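Probable Rab-related GTPase (Acanthamoeba polyphaga mimivirus, PDB 5XC5) binds GTP, which it probably hydrolyses, as a Rab-family small GTPase and may take part in protein transport. Local coordinates at residues Ser20-Phe25 against Leu57-Thr62; Val84-Thr89 against Val116-Ile121. The protein carries 1 engineered substitution. All coordinates share one frame; numbering follows the deposited sequence.

Contact 1 (Ser20-Phe25 against Leu57-Thr62); sequences SIVHQF and LNIWDT. With GTP (guanosine-5'-triphosphate), chain B.
Phe25 makes the tight end of this contact. The Phe25 and Leu57 side chains cross at about a right angle, with CZ of Phe25 3.7 Å from CD1 of Leu57. Ile59 meets the same ring obliquely, its CD1 lying 3.8 Å from Phe25 CE2. With CG anti to the backbone N (chi1 176°), the Phe25 ring reaches from the helix down onto the strand. Phe161 stacks on it, and Val157 of helix 154-169 also touches Phe25. Between the two segments this end is apolar and buried; Lys45 adds a cation-pi contact to the ring.

Toward Asp61 the packing is looser. Val22 CG2 comes no nearer than 4.3 Å to Ile59 CG2, and it lies equally far from Asp61 CB. Val22 was modelled in two conformers, so its exact spacing is less certain. Leu10 of strand 6-12 touches both Val22 and Ile59. On the outer side His23 is partly exposed. Its ND1 stays 5.2 Å from Asp61 OD2, and the two do not bond. No hydrogen bond joins helix and strand here, whose directions differ by 148°.

Ser20 turns to the nucleotide instead. It grips one alpha-phosphate oxygen twice, through its N at 2.8 Å and its OG at 2.7 Å from GTP O1A. OG lies beside the backbone N (chi1 -63°), which lets both donors meet that one oxygen. Asp61 OD2 pairs with OG of Ser19, a magnesium ligand, and the Asp61 side chain lies about 4 Å from the metal. This is consistent with a second-shell role at the magnesium ion.

Helix 18-26 follows the P-loop and strand 54-61 runs into the Asp-Thr-Ala-Gly sequence. Their packing is typical of the nucleotide-binding core of the Ras-like G domain.

Contact 2 (Val84-Thr89 against Val116-Ile121); sequences VVFDVT and VVANKI. With GTP (guanosine-5'-triphosphate), chain B.
Phe86 lays its ring over the neighbouring strand, onto Ala118. Its CG sits between the backbone N and the carbonyl carbon (chi1 76°), which swings the ring that way. The CA of Ala118 lies over one ring face, 4.0 Å from the centroid, as a CH-pi contact. Val116 comes to the ring edge in plane, with its CG1 3.7 Å from Phe86 CE1. Phe94 meets the ring edge-to-face.

On the other face of the sheet the Val85 and Val117 side chains run alongside each other in the same direction. Val85 also crosses Asn119 obliquely. Beneath them the strands are parallel, paired Val84 with Val116 through Asp87 with Asn119. The ladder runs one residue past strand 81-87, where Val88 N donates to Asn119 O at 3.0 Å.

Asp87 meets Lys120, which in turn lies on the base. Asp87 OD1 takes Thr89 N and Thr89 OG1 from the same face of its carboxylate, and the hydrogen bond from Thr89 N to Asp87 OD1, 2.8 Å, makes an Asx turn. Asp87 OD2 faces Lys120 NZ at 3.2 Å, a weak hydrogen bond within a salt bridge. The extended Lys120 chain runs over the guanine face, with CG 3.5 Å from GTP C6. Its NZ then reaches the ribose O4' at 3.2 Å and the carbonyl of Gly15. Asn119 ND2 is held by Val16 O and Ser151 OG, which fixes the amide next to guanine.

Asn119, Lys120 and the following Ile121 and Asp122 form the NKxD guanine-recognition motif of small GTPases, at the end of a beta-alpha-beta crossover.

Contact 1 comes wholly before contact 2 in the sequence. Their centres are about 15 Å apart. Contact 1 packs a helix on the six-stranded mixed sheet; contact 2 pairs two of its strands. Strands 54-61 and 81-87 flank strand 6-12, and strand 113-119 follows 81-87. Helix 18-26 joins the contacts: Ile21, on a different side of it from Val22 and Phe25, reaches Asn119, with Ile21 CD1 3.6 Å from Asn119 ND2. Ile21 also packs on Val85 and Val117. GTP spans both sites. Contact 1 serves the phosphate and magnesium end, while contact 2 serves the base and ribose. Helix 18-26 thus touches both the phosphate side and the base side of the pocket.

Contact 1 (Ser20-Phe25 against Leu57-Thr62)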
ATOM      1  N   SER A  20       3.672  -6.207   6.897  1.00  9.05           N
ATOM      2  CA  SER A  20       2.691  -6.537   7.928  1.00 10.64           C
ATOM      3  C   SER A  20       1.268  -6.469   7.386  1.00  9.73           C
ATOM      4  O   SER A  20       0.445  -7.353   7.663  1.00 11.25           O
ATOM      5  CB  SER A  20       2.871  -5.596   9.114  1.00 10.67           C
ATOM      6  OG  SER A  20       4.147  -5.774   9.693  1.00 11.90           O
ATOM      7  N   ILE A  21       0.974  -5.446   6.580  1.00  9.18           N
ATOM      8  CA  ILE A  21      -0.333  -5.330   5.941  1.00  9.38           C
ATOM      9  C   ILE A  21      -0.599  -6.520   5.025  1.00  9.78           C
ATOM     10  O   ILE A  21      -1.667  -7.140   5.081  1.00  9.11           O
ATOM     11  CB  ILE A  21      -0.433  -3.990   5.192  1.00  8.97           C
ATOM     12  CG1 ILE A  21      -0.653  -2.842   6.182  1.00 10.30           C
ATOM     13  CG2 ILE A  21      -1.542  -4.037   4.167  1.00  9.82           C
ATOM     14  CD1 ILE A  21      -0.403  -1.463   5.576  1.00 10.35           C
ATOM     15  N   VAL A  22       0.375  -6.872   4.179  1.00 11.31           N
ATOM     16  CA  VAL A  22       0.141  -7.971   3.244  1.00 10.82           C
ATOM     17  C   VAL A  22      -0.067  -9.287   3.980  1.00 11.68           C
ATOM     18  O   VAL A  22      -0.958 -10.073   3.626  1.00 12.19           O
ATOM     19  CB  VAL A  22       1.370  -8.104   2.324  0.58 12.62           C
ATOM     20  CG1 VAL A  22       1.417  -9.496   1.684  0.58 12.91           C
ATOM     21  CG2 VAL A  22       1.381  -7.034   1.287  0.58 12.31           C
ATOM     22  N   HIS A  23       0.739  -9.551   5.013  1.00 11.49           N
ATOM     23  CA  HIS A  23       0.580 -10.795   5.765  1.00 12.72           C
ATOM     24  C   HIS A  23      -0.786 -10.849   6.432  1.00 13.77           C
ATOM     25  O   HIS A  23      -1.422 -11.907   6.477  1.00 15.02           O
ATOM     26  CB  HIS A  23       1.674 -10.921   6.830  1.00 14.52           C
ATOM     27  CG  HIS A  23       3.050 -11.188   6.287  1.00 18.45           C
ATOM     28  ND1 HIS A  23       3.435 -10.856   5.006  1.00 20.75           N
ATOM     29  CD2 HIS A  23       4.132 -11.760   6.866  1.00 24.60           C
ATOM     30  CE1 HIS A  23       4.697 -11.206   4.819  1.00 20.26           C
ATOM     31  NE2 HIS A  23       5.141 -11.763   5.933  1.00 24.74           N
ATOM     32  N   GLN A  24      -1.256  -9.714   6.951  1.00 12.28           N
ATOM     33  CA  GLN A  24      -2.574  -9.682   7.569  1.00 13.26           C
ATOM     34  C   GLN A  24      -3.664  -9.968   6.543  1.00 13.49           C
ATOM     35  O   GLN A  24      -4.599 -10.728   6.813  1.00 14.71           O
ATOM     36  CB  GLN A  24      -2.780  -8.322   8.234  1.00 13.06           C
ATOM     37  CG  GLN A  24      -4.083  -8.174   9.008  1.00 14.63           C
ATOM     38  CD  GLN A  24      -4.117  -9.027  10.264  1.00 16.77           C
ATOM     39  OE1 GLN A  24      -4.675 -10.116  10.264  1.00 16.39           O
ATOM     40  NE2 GLN A  24      -3.517  -8.527  11.344  1.00 18.80           N
ATOM     41  N   PHE A  25      -3.551  -9.384   5.347  1.00 11.84           N
ATOM     42  CA  PHE A  25      -4.514  -9.660   4.285  1.00 12.46           C
ATOM     43  C   PHE A  25      -4.519 -11.137   3.908  1.00 15.23           C
ATOM     44  O   PHE A  25      -5.578 -11.715   3.630  1.00 14.06           O
ATOM     45  CB  PHE A  25      -4.208  -8.788   3.063  1.00 12.92           C
ATOM     46  CG  PHE A  25      -5.092  -9.064   1.875  1.00 13.79           C
ATOM     47  CD1 PHE A  25      -6.452  -8.795   1.922  1.00 14.47           C
ATOM     48  CD2 PHE A  25      -4.554  -9.581   0.709  1.00 15.54           C
ATOM     49  CE1 PHE A  25      -7.268  -9.046   0.820  1.00 14.68           C
ATOM     50  CE2 PHE A  25      -5.353  -9.833  -0.390  1.00 15.73           C
ATOM     51  CZ  PHE A  25      -6.714  -9.564  -0.332  1.00 15.49           C
ATOM     52  N   LEU A  57      -5.851 -11.265  -7.249  1.00 15.59           N
ATOM     53  CA  LEU A  57      -4.880 -10.229  -6.928  1.00 15.40           C
ATOM     54  C   LEU A  57      -3.492 -10.853  -6.978  1.00 12.67           C
ATOM     55  O   LEU A  57      -3.221 -11.824  -6.268  1.00 14.13           O
ATOM     56  CB  LEU A  57      -5.153  -9.654  -5.538  1.00 14.97           C
ATOM     57  CG  LEU A  57      -6.548  -9.056  -5.327  1.00 17.36           C
ATOM     58  CD1 LEU A  57      -6.696  -8.526  -3.922  1.00 19.35           C
ATOM     59  CD2 LEU A  57      -6.823  -7.958  -6.333  1.00 18.19           C
ATOM     60  N   ASN A  58      -2.619 -10.289  -7.812  1.00 12.65           N
ATOM     61  CA  ASN A  58      -1.221 -10.702  -7.923  1.00 14.03           C
ATOM     62  C   ASN A  58      -0.409  -9.599  -7.243  1.00 12.27           C
ATOM     63  O   ASN A  58      -0.236  -8.511  -7.805  1.00 11.77           O
ATOM     64  CB  ASN A  58      -0.843 -10.870  -9.393  1.00 14.92           C
ATOM     65  CG  ASN A  58      -1.548 -12.049 -10.043  1.00 16.68           C
ATOM     66  OD1 ASN A  58      -1.841 -13.046  -9.380  1.00 18.10           O
ATOM     67  ND2 ASN A  58      -1.802 -11.947 -11.342  1.00 19.49           N
ATOM     68  N   ILE A  59       0.069  -9.875  -6.030  1.00 11.84           N
ATOM     69  CA  ILE A  59       0.562  -8.854  -5.109  1.00 12.53           C
ATOM     70  C   ILE A  59       2.072  -8.973  -4.979  1.00 10.93           C
ATOM     71  O   ILE A  59       2.591 -10.051  -4.682  1.00 11.20           O
ATOM     72  CB  ILE A  59      -0.098  -9.015  -3.731  1.00 12.72           C
ATOM     73  CG1 ILE A  59      -1.616  -8.905  -3.864  1.00 13.28           C
ATOM     74  CG2 ILE A  59       0.462  -7.993  -2.755  1.00 12.51           C
ATOM     75  CD1 ILE A  59      -2.376  -9.356  -2.626  1.00 15.90           C
ATOM     76  N   TRP A  60       2.773  -7.853  -5.164  1.00 10.62           N
ATOM     77  CA  TRP A  60       4.211  -7.764  -4.950  1.00 10.33           C
ATOM     78  C   TRP A  60       4.466  -6.809  -3.789  1.00 10.85           C
ATOM     79  O   TRP A  60       4.052  -5.641  -3.834  1.00 10.67           O
ATOM     80  CB  TRP A  60       4.923  -7.273  -6.211  1.00 11.98           C
ATOM     81  CG  TRP A  60       5.058  -8.313  -7.290  1.00 12.79           C
ATOM     82  CD1 TRP A  60       4.266  -8.461  -8.389  1.00 15.45           C
ATOM     83  CD2 TRP A  60       6.056  -9.334  -7.370  1.00 13.39           C
ATOM     84  NE1 TRP A  60       4.709  -9.522  -9.154  1.00 15.99           N
ATOM     85  CE2 TRP A  60       5.802 -10.077  -8.546  1.00 16.15           C
ATOM     86  CE3 TRP A  60       7.125  -9.707  -6.554  1.00 13.88           C
ATOM     87  CZ2 TRP A  60       6.594 -11.160  -8.931  1.00 18.71           C
ATOM     88  CZ3 TRP A  60       7.910 -10.789  -6.934  1.00 15.96           C
ATOM     89  CH2 TRP A  60       7.637 -11.503  -8.111  1.00 16.78           C
ATOM     90  N   ASP A  61       5.134  -7.312  -2.759  1.00 10.11           N
ATOM     91  CA  ASP A  61       5.521  -6.554  -1.575  1.00  9.71           C
ATOM     92  C   ASP A  61       6.985  -6.160  -1.753  1.00 10.85           C
ATOM     93  O   ASP A  61       7.851  -7.032  -1.853  1.00 12.09           O
ATOM     94  CB  ASP A  61       5.354  -7.477  -0.365  1.00 11.50           C
ATOM     95  CG  ASP A  61       5.789  -6.835   0.936  1.00 12.96           C
ATOM     96  OD1 ASP A  61       5.834  -5.587   0.998  1.00 11.12           O
ATOM     97  OD2 ASP A  61       6.084  -7.589   1.897  1.00 13.40           O
ATOM     98  N   THR A  62       7.263  -4.859  -1.832  1.00  9.37           N
ATOM     99  CA  THR A  62       8.580  -4.383  -2.253  1.00  8.98           C
ATOM    100  C   THR A  62       9.360  -3.778  -1.091  1.00 10.17           C
ATOM    101  O   THR A  62       8.819  -3.483  -0.026  1.00  9.26           O
ATOM    102  CB  THR A  62       8.473  -3.353  -3.389  1.00  8.38           C
ATOM    103  OG1 THR A  62       7.899  -2.139  -2.887  1.00  9.93           O
ATOM    104  CG2 THR A  62       7.622  -3.863  -4.526  1.00 10.12           C
TER
HETATM  105  PG  GTP B 201      10.473  -2.700   4.619  1.00 11.07           P
HETATM  106  O1G GTP B 201      10.265  -4.106   4.091  1.00 11.62           O
HETATM  107  O2G GTP B 201      11.798  -2.547   5.306  1.00 11.58           O
HETATM  108  O3G GTP B 201      10.255  -1.646   3.556  1.00 11.85           O
HETATM  109  O3B GTP B 201       9.406  -2.389   5.826  1.00 10.67           O
HETATM  110  PB  GTP B 201       7.808  -2.673   5.823  1.00  8.76           P
HETATM  111  O1B GTP B 201       7.488  -3.964   5.096  1.00 10.19           O
HETATM  112  O2B GTP B 201       7.077  -1.468   5.298  1.00  9.77           O
HETATM  113  O3A GTP B 201       7.408  -2.719   7.388  1.00 10.58           O
HETATM  114  PA  GTP B 201       7.172  -4.064   8.271  1.00 23.30           P
HETATM  115  O1A GTP B 201       5.846  -4.731   7.891  1.00 11.34           O
HETATM  116  O2A GTP B 201       8.430  -4.956   8.227  1.00 13.09           O
HETATM  117  O5' GTP B 201       6.961  -3.402   9.741  1.00 11.44           O
HETATM  118  C5' GTP B 201       7.999  -2.688  10.381  1.00 13.63           C
HETATM  119  C4' GTP B 201       7.738  -2.654  11.886  1.00 14.16           C
HETATM  120  O4' GTP B 201       6.568  -1.880  12.102  1.00 14.06           O
HETATM  121  C3' GTP B 201       7.485  -4.021  12.494  1.00 18.15           C
HETATM  122  O3' GTP B 201       8.085  -4.096  13.779  1.00 21.62           O
HETATM  123  C2' GTP B 201       5.980  -4.068  12.641  1.00 17.37           C
HETATM  124  O2' GTP B 201       5.559  -4.901  13.697  1.00 20.65           O
HETATM  125  C1' GTP B 201       5.638  -2.612  12.879  1.00 14.03           C
HETATM  126  N9  GTP B 201       4.275  -2.345  12.400  1.00 13.02           N
HETATM  127  C8  GTP B 201       3.718  -2.715  11.204  1.00 12.63           C
HETATM  128  N7  GTP B 201       2.447  -2.266  11.151  1.00 13.19           N
HETATM  129  C5  GTP B 201       2.187  -1.613  12.313  1.00 11.59           C
HETATM  130  C6  GTP B 201       1.059  -0.959  12.796  1.00 10.45           C
HETATM  131  O6  GTP B 201      -0.008  -0.864  12.164  1.00 11.69           O
HETATM  132  N1  GTP B 201       1.150  -0.399  14.048  1.00 11.61           N
HETATM  133  C2  GTP B 201       2.302  -0.454  14.805  1.00 11.76           C
HETATM  134  N2  GTP B 201       2.302   0.121  16.002  1.00 12.56           N
HETATM  135  N3  GTP B 201       3.427  -1.091  14.334  1.00 12.40           N
HETATM  136  C4  GTP B 201       3.337  -1.659  13.104  1.00 11.73           C

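Contact 2 (Val84-Thr89 against Val116-Ile121)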
ATOM      1  N   VAL A  84       0.405   2.850  -1.597  1.00  7.93           N
ATOM      2  CA  VAL A  84       1.569   3.612  -1.149  1.00  8.06           C
ATOM      3  C   VAL A  84       1.413   3.844   0.348  1.00  9.21           C
ATOM      4  O   VAL A  84       0.547   4.612   0.778  1.00  9.59           O
ATOM      5  CB  VAL A  84       1.713   4.943  -1.897  1.00  8.46           C
ATOM      6  CG1 VAL A  84       3.023   5.627  -1.503  1.00  9.90           C
ATOM      7  CG2 VAL A  84       1.681   4.708  -3.402  1.00 10.36           C
ATOM      8  N   VAL A  85       2.251   3.182   1.145  1.00  8.36           N
ATOM      9  CA  VAL A  85       2.079   3.122   2.591  1.00  8.75           C
ATOM     10  C   VAL A  85       3.040   4.087   3.270  1.00  9.22           C
ATOM     11  O   VAL A  85       4.195   4.231   2.852  1.00  7.42           O
ATOM     12  CB  VAL A  85       2.292   1.675   3.075  1.00  8.09           C
ATOM     13  CG1 VAL A  85       1.949   1.543   4.548  1.00  9.21           C
ATOM     14  CG2 VAL A  85       1.454   0.707   2.235  1.00  8.67           C
ATOM     15  N   PHE A  86       2.558   4.755   4.320  1.00  7.69           N
ATOM     16  CA  PHE A  86       3.429   5.521   5.207  1.00  9.22           C
ATOM     17  C   PHE A  86       2.985   5.315   6.652  1.00  8.53           C
ATOM     18  O   PHE A  86       1.925   4.754   6.931  1.00  9.02           O
ATOM     19  CB  PHE A  86       3.493   7.007   4.819  1.00  9.48           C
ATOM     20  CG  PHE A  86       2.267   7.790   5.210  1.00  8.40           C
ATOM     21  CD1 PHE A  86       1.168   7.845   4.360  1.00  9.04           C
ATOM     22  CD2 PHE A  86       2.221   8.490   6.415  1.00  8.75           C
ATOM     23  CE1 PHE A  86       0.048   8.567   4.700  1.00  9.61           C
ATOM     24  CE2 PHE A  86       1.084   9.212   6.762  1.00  9.87           C
ATOM     25  CZ  PHE A  86      -0.005   9.235   5.900  1.00  9.38           C
ATOM     26  N   ASP A  87       3.814   5.790   7.576  1.00  9.45           N
ATOM     27  CA  ASP A  87       3.604   5.635   9.017  1.00 10.17           C
ATOM     28  C   ASP A  87       3.217   7.009   9.549  1.00  9.21           C
ATOM     29  O   ASP A  87       3.955   7.977   9.342  1.00  9.51           O
ATOM     30  CB  ASP A  87       4.936   5.145   9.605  1.00 10.63           C
ATOM     31  CG  ASP A  87       5.008   5.122  11.133  1.00 12.30           C
ATOM     32  OD1 ASP A  87       4.166   5.700  11.846  1.00 12.90           O
ATOM     33  OD2 ASP A  87       5.999   4.518  11.612  1.00 14.24           O
ATOM     34  N   VAL A  88       2.058   7.095  10.212  1.00  8.49           N
ATOM     35  CA  VAL A  88       1.544   8.390  10.666  1.00 10.48           C
ATOM     36  C   VAL A  88       2.464   9.088  11.661  1.00 10.61           C
ATOM     37  O   VAL A  88       2.350  10.307  11.837  1.00 11.31           O
ATOM     38  CB  VAL A  88       0.101   8.310  11.212  1.00  9.37           C
ATOM     39  CG1 VAL A  88      -0.879   7.952  10.106  1.00  9.57           C
ATOM     40  CG2 VAL A  88       0.020   7.318  12.364  1.00 10.87           C
ATOM     41  N   THR A  89       3.358   8.352  12.330  1.00 11.23           N
ATOM     42  CA  THR A  89       4.321   8.969  13.244  1.00 11.85           C
ATOM     43  C   THR A  89       5.643   9.306  12.576  1.00 12.23           C
ATOM     44  O   THR A  89       6.500   9.918  13.220  1.00 13.83           O
ATOM     45  CB  THR A  89       4.626   8.058  14.446  1.00 12.14           C
ATOM     46  OG1 THR A  89       5.381   6.916  14.014  1.00 13.60           O
ATOM     47  CG2 THR A  89       3.363   7.589  15.121  1.00 12.83           C
ATOM     48  N   VAL A 116      -3.202   5.703  -1.060  1.00  7.98           N
ATOM     49  CA  VAL A 116      -2.251   6.028   0.001  1.00  8.12           C
ATOM     50  C   VAL A 116      -2.792   5.475   1.313  1.00  8.35           C
ATOM     51  O   VAL A 116      -3.934   5.753   1.690  1.00  9.49           O
ATOM     52  CB  VAL A 116      -2.055   7.550   0.089  1.00  9.08           C
ATOM     53  CG1 VAL A 116      -1.226   7.919   1.323  1.00 11.83           C
ATOM     54  CG2 VAL A 116      -1.410   8.084  -1.193  1.00 10.20           C
ATOM     55  N   VAL A 117      -1.970   4.698   2.013  1.00  8.42           N
ATOM     56  CA  VAL A 117      -2.369   4.061   3.261  1.00  7.07           C
ATOM     57  C   VAL A 117      -1.634   4.756   4.395  1.00  8.57           C
ATOM     58  O   VAL A 117      -0.406   4.647   4.511  1.00  8.37           O
ATOM     59  CB  VAL A 117      -2.061   2.557   3.274  1.00  8.26           C
ATOM     60  CG1 VAL A 117      -2.484   1.922   4.604  1.00  8.52           C
ATOM     61  CG2 VAL A 117      -2.739   1.873   2.091  1.00  9.27           C
ATOM     62  N   ALA A 118      -2.389   5.451   5.241  1.00  8.26           N
ATOM     63  CA  ALA A 118      -1.859   6.061   6.456  1.00  6.98           C
ATOM     64  C   ALA A 118      -1.902   4.982   7.532  1.00  9.36           C
ATOM     65  O   ALA A 118      -2.961   4.692   8.099  1.00  9.17           O
ATOM     66  CB  ALA A 118      -2.715   7.268   6.832  1.00  8.10           C
ATOM     67  N   ASN A 119      -0.755   4.360   7.789  1.00  8.04           N
ATOM     68  CA  ASN A 119      -0.674   3.179   8.633  1.00  8.95           C
ATOM     69  C   ASN A 119      -0.200   3.532  10.039  1.00  7.78           C
ATOM     70  O   ASN A 119       0.327   4.618  10.310  1.00  8.71           O
ATOM     71  CB  ASN A 119       0.260   2.137   8.010  1.00  8.99           C
ATOM     72  CG  ASN A 119       0.007   0.734   8.528  1.00 10.22           C
ATOM     73  OD1 ASN A 119      -1.103   0.396   8.903  1.00 10.28           O
ATOM     74  ND2 ASN A 119       1.045  -0.094   8.545  1.00 10.44           N
ATOM     75  N   LYS A 120      -0.393   2.563  10.935  1.00  8.65           N
ATOM     76  CA  LYS A 120      -0.027   2.631  12.355  1.00  9.24           C
ATOM     77  C   LYS A 120      -0.956   3.534  13.159  1.00  9.46           C
ATOM     78  O   LYS A 120      -0.549   4.119  14.168  1.00  9.49           O
ATOM     79  CB  LYS A 120       1.455   2.947  12.610  1.00  9.75           C
ATOM     80  CG  LYS A 120       2.393   2.110  11.755  1.00  8.89           C
ATOM     81  CD  LYS A 120       3.781   2.074  12.332  1.00 11.06           C
ATOM     82  CE  LYS A 120       4.758   1.340  11.402  1.00 11.75           C
ATOM     83  NZ  LYS A 120       6.146   1.317  11.991  1.00 14.65           N
ATOM     84  N   ILE A 121      -2.222   3.629  12.738  1.00  9.20           N
ATOM     85  CA  ILE A 121      -3.182   4.479  13.438  1.00  9.31           C
ATOM     86  C   ILE A 121      -3.437   4.043  14.875  1.00  9.73           C
ATOM     87  O   ILE A 121      -4.019   4.811  15.644  1.00 10.46           O
ATOM     88  CB  ILE A 121      -4.498   4.619  12.639  1.00  9.67           C
ATOM     89  CG1 ILE A 121      -5.259   3.286  12.600  1.00  9.75           C
ATOM     90  CG2 ILE A 121      -4.217   5.187  11.262  1.00  9.43           C
ATOM     91  CD1 ILE A 121      -6.536   3.317  11.756  1.00  9.73           C
TER
HETATM   92  PG  GTP B 201      10.473  -2.700   4.619  1.00 11.07           P
HETATM   93  O1G GTP B 201      10.265  -4.106   4.091  1.00 11.62           O
HETATM   94  O2G GTP B 201      11.798  -2.547   5.306  1.00 11.58           O
HETATM   95  O3G GTP B 201      10.255  -1.646   3.556  1.00 11.85           O
HETATM   96  O3B GTP B 201       9.406  -2.389   5.826  1.00 10.67           O
HETATM   97  PB  GTP B 201       7.808  -2.673   5.823  1.00  8.76           P
HETATM   98  O1B GTP B 201       7.488  -3.964   5.096  1.00 10.19           O
HETATM   99  O2B GTP B 201       7.077  -1.468   5.298  1.00  9.77           O
HETATM  100  O3A GTP B 201       7.408  -2.719   7.388  1.00 10.58           O
HETATM  101  PA  GTP B 201       7.172  -4.064   8.271  1.00 23.30           P
HETATM  102  O1A GTP B 201       5.846  -4.731   7.891  1.00 11.34           O
HETATM  103  O2A GTP B 201       8.430  -4.956   8.227  1.00 13.09           O
HETATM  104  O5' GTP B 201       6.961  -3.402   9.741  1.00 11.44           O
HETATM  105  C5' GTP B 201       7.999  -2.688  10.381  1.00 13.63           C
HETATM  106  C4' GTP B 201       7.738  -2.654  11.886  1.00 14.16           C
HETATM  107  O4' GTP B 201       6.568  -1.880  12.102  1.00 14.06           O
HETATM  108  C3' GTP B 201       7.485  -4.021  12.494  1.00 18.15           C
HETATM  109  O3' GTP B 201       8.085  -4.096  13.779  1.00 21.62           O
HETATM  110  C2' GTP B 201       5.980  -4.068  12.641  1.00 17.37           C
HETATM  111  O2' GTP B 201       5.559  -4.901  13.697  1.00 20.65           O
HETATM  112  C1' GTP B 201       5.638  -2.612  12.879  1.00 14.03           C
HETATM  113  N9  GTP B 201       4.275  -2.345  12.400  1.00 13.02           N
HETATM  114  C8  GTP B 201       3.718  -2.715  11.204  1.00 12.63           C
HETATM  115  N7  GTP B 201       2.447  -2.266  11.151  1.00 13.19           N
HETATM  116  C5  GTP B 201       2.187  -1.613  12.313  1.00 11.59           C
HETATM  117  C6  GTP B 201       1.059  -0.959  12.796  1.00 10.45           C
HETATM  118  O6  GTP B 201      -0.008  -0.864  12.164  1.00 11.69           O
HETATM  119  N1  GTP B 201       1.150  -0.399  14.048  1.00 11.61           N
HETATM  120  C2  GTP B 201       2.302  -0.454  14.805  1.00 11.76           C
HETATM  121  N2  GTP B 201       2.302   0.121  16.002  1.00 12.56           N
HETATM  122  N3  GTP B 201       3.427  -1.091  14.334  1.00 12.40           N
HETATM  123  C4  GTP B 201       3.337  -1.659  13.104  1.00 11.73           C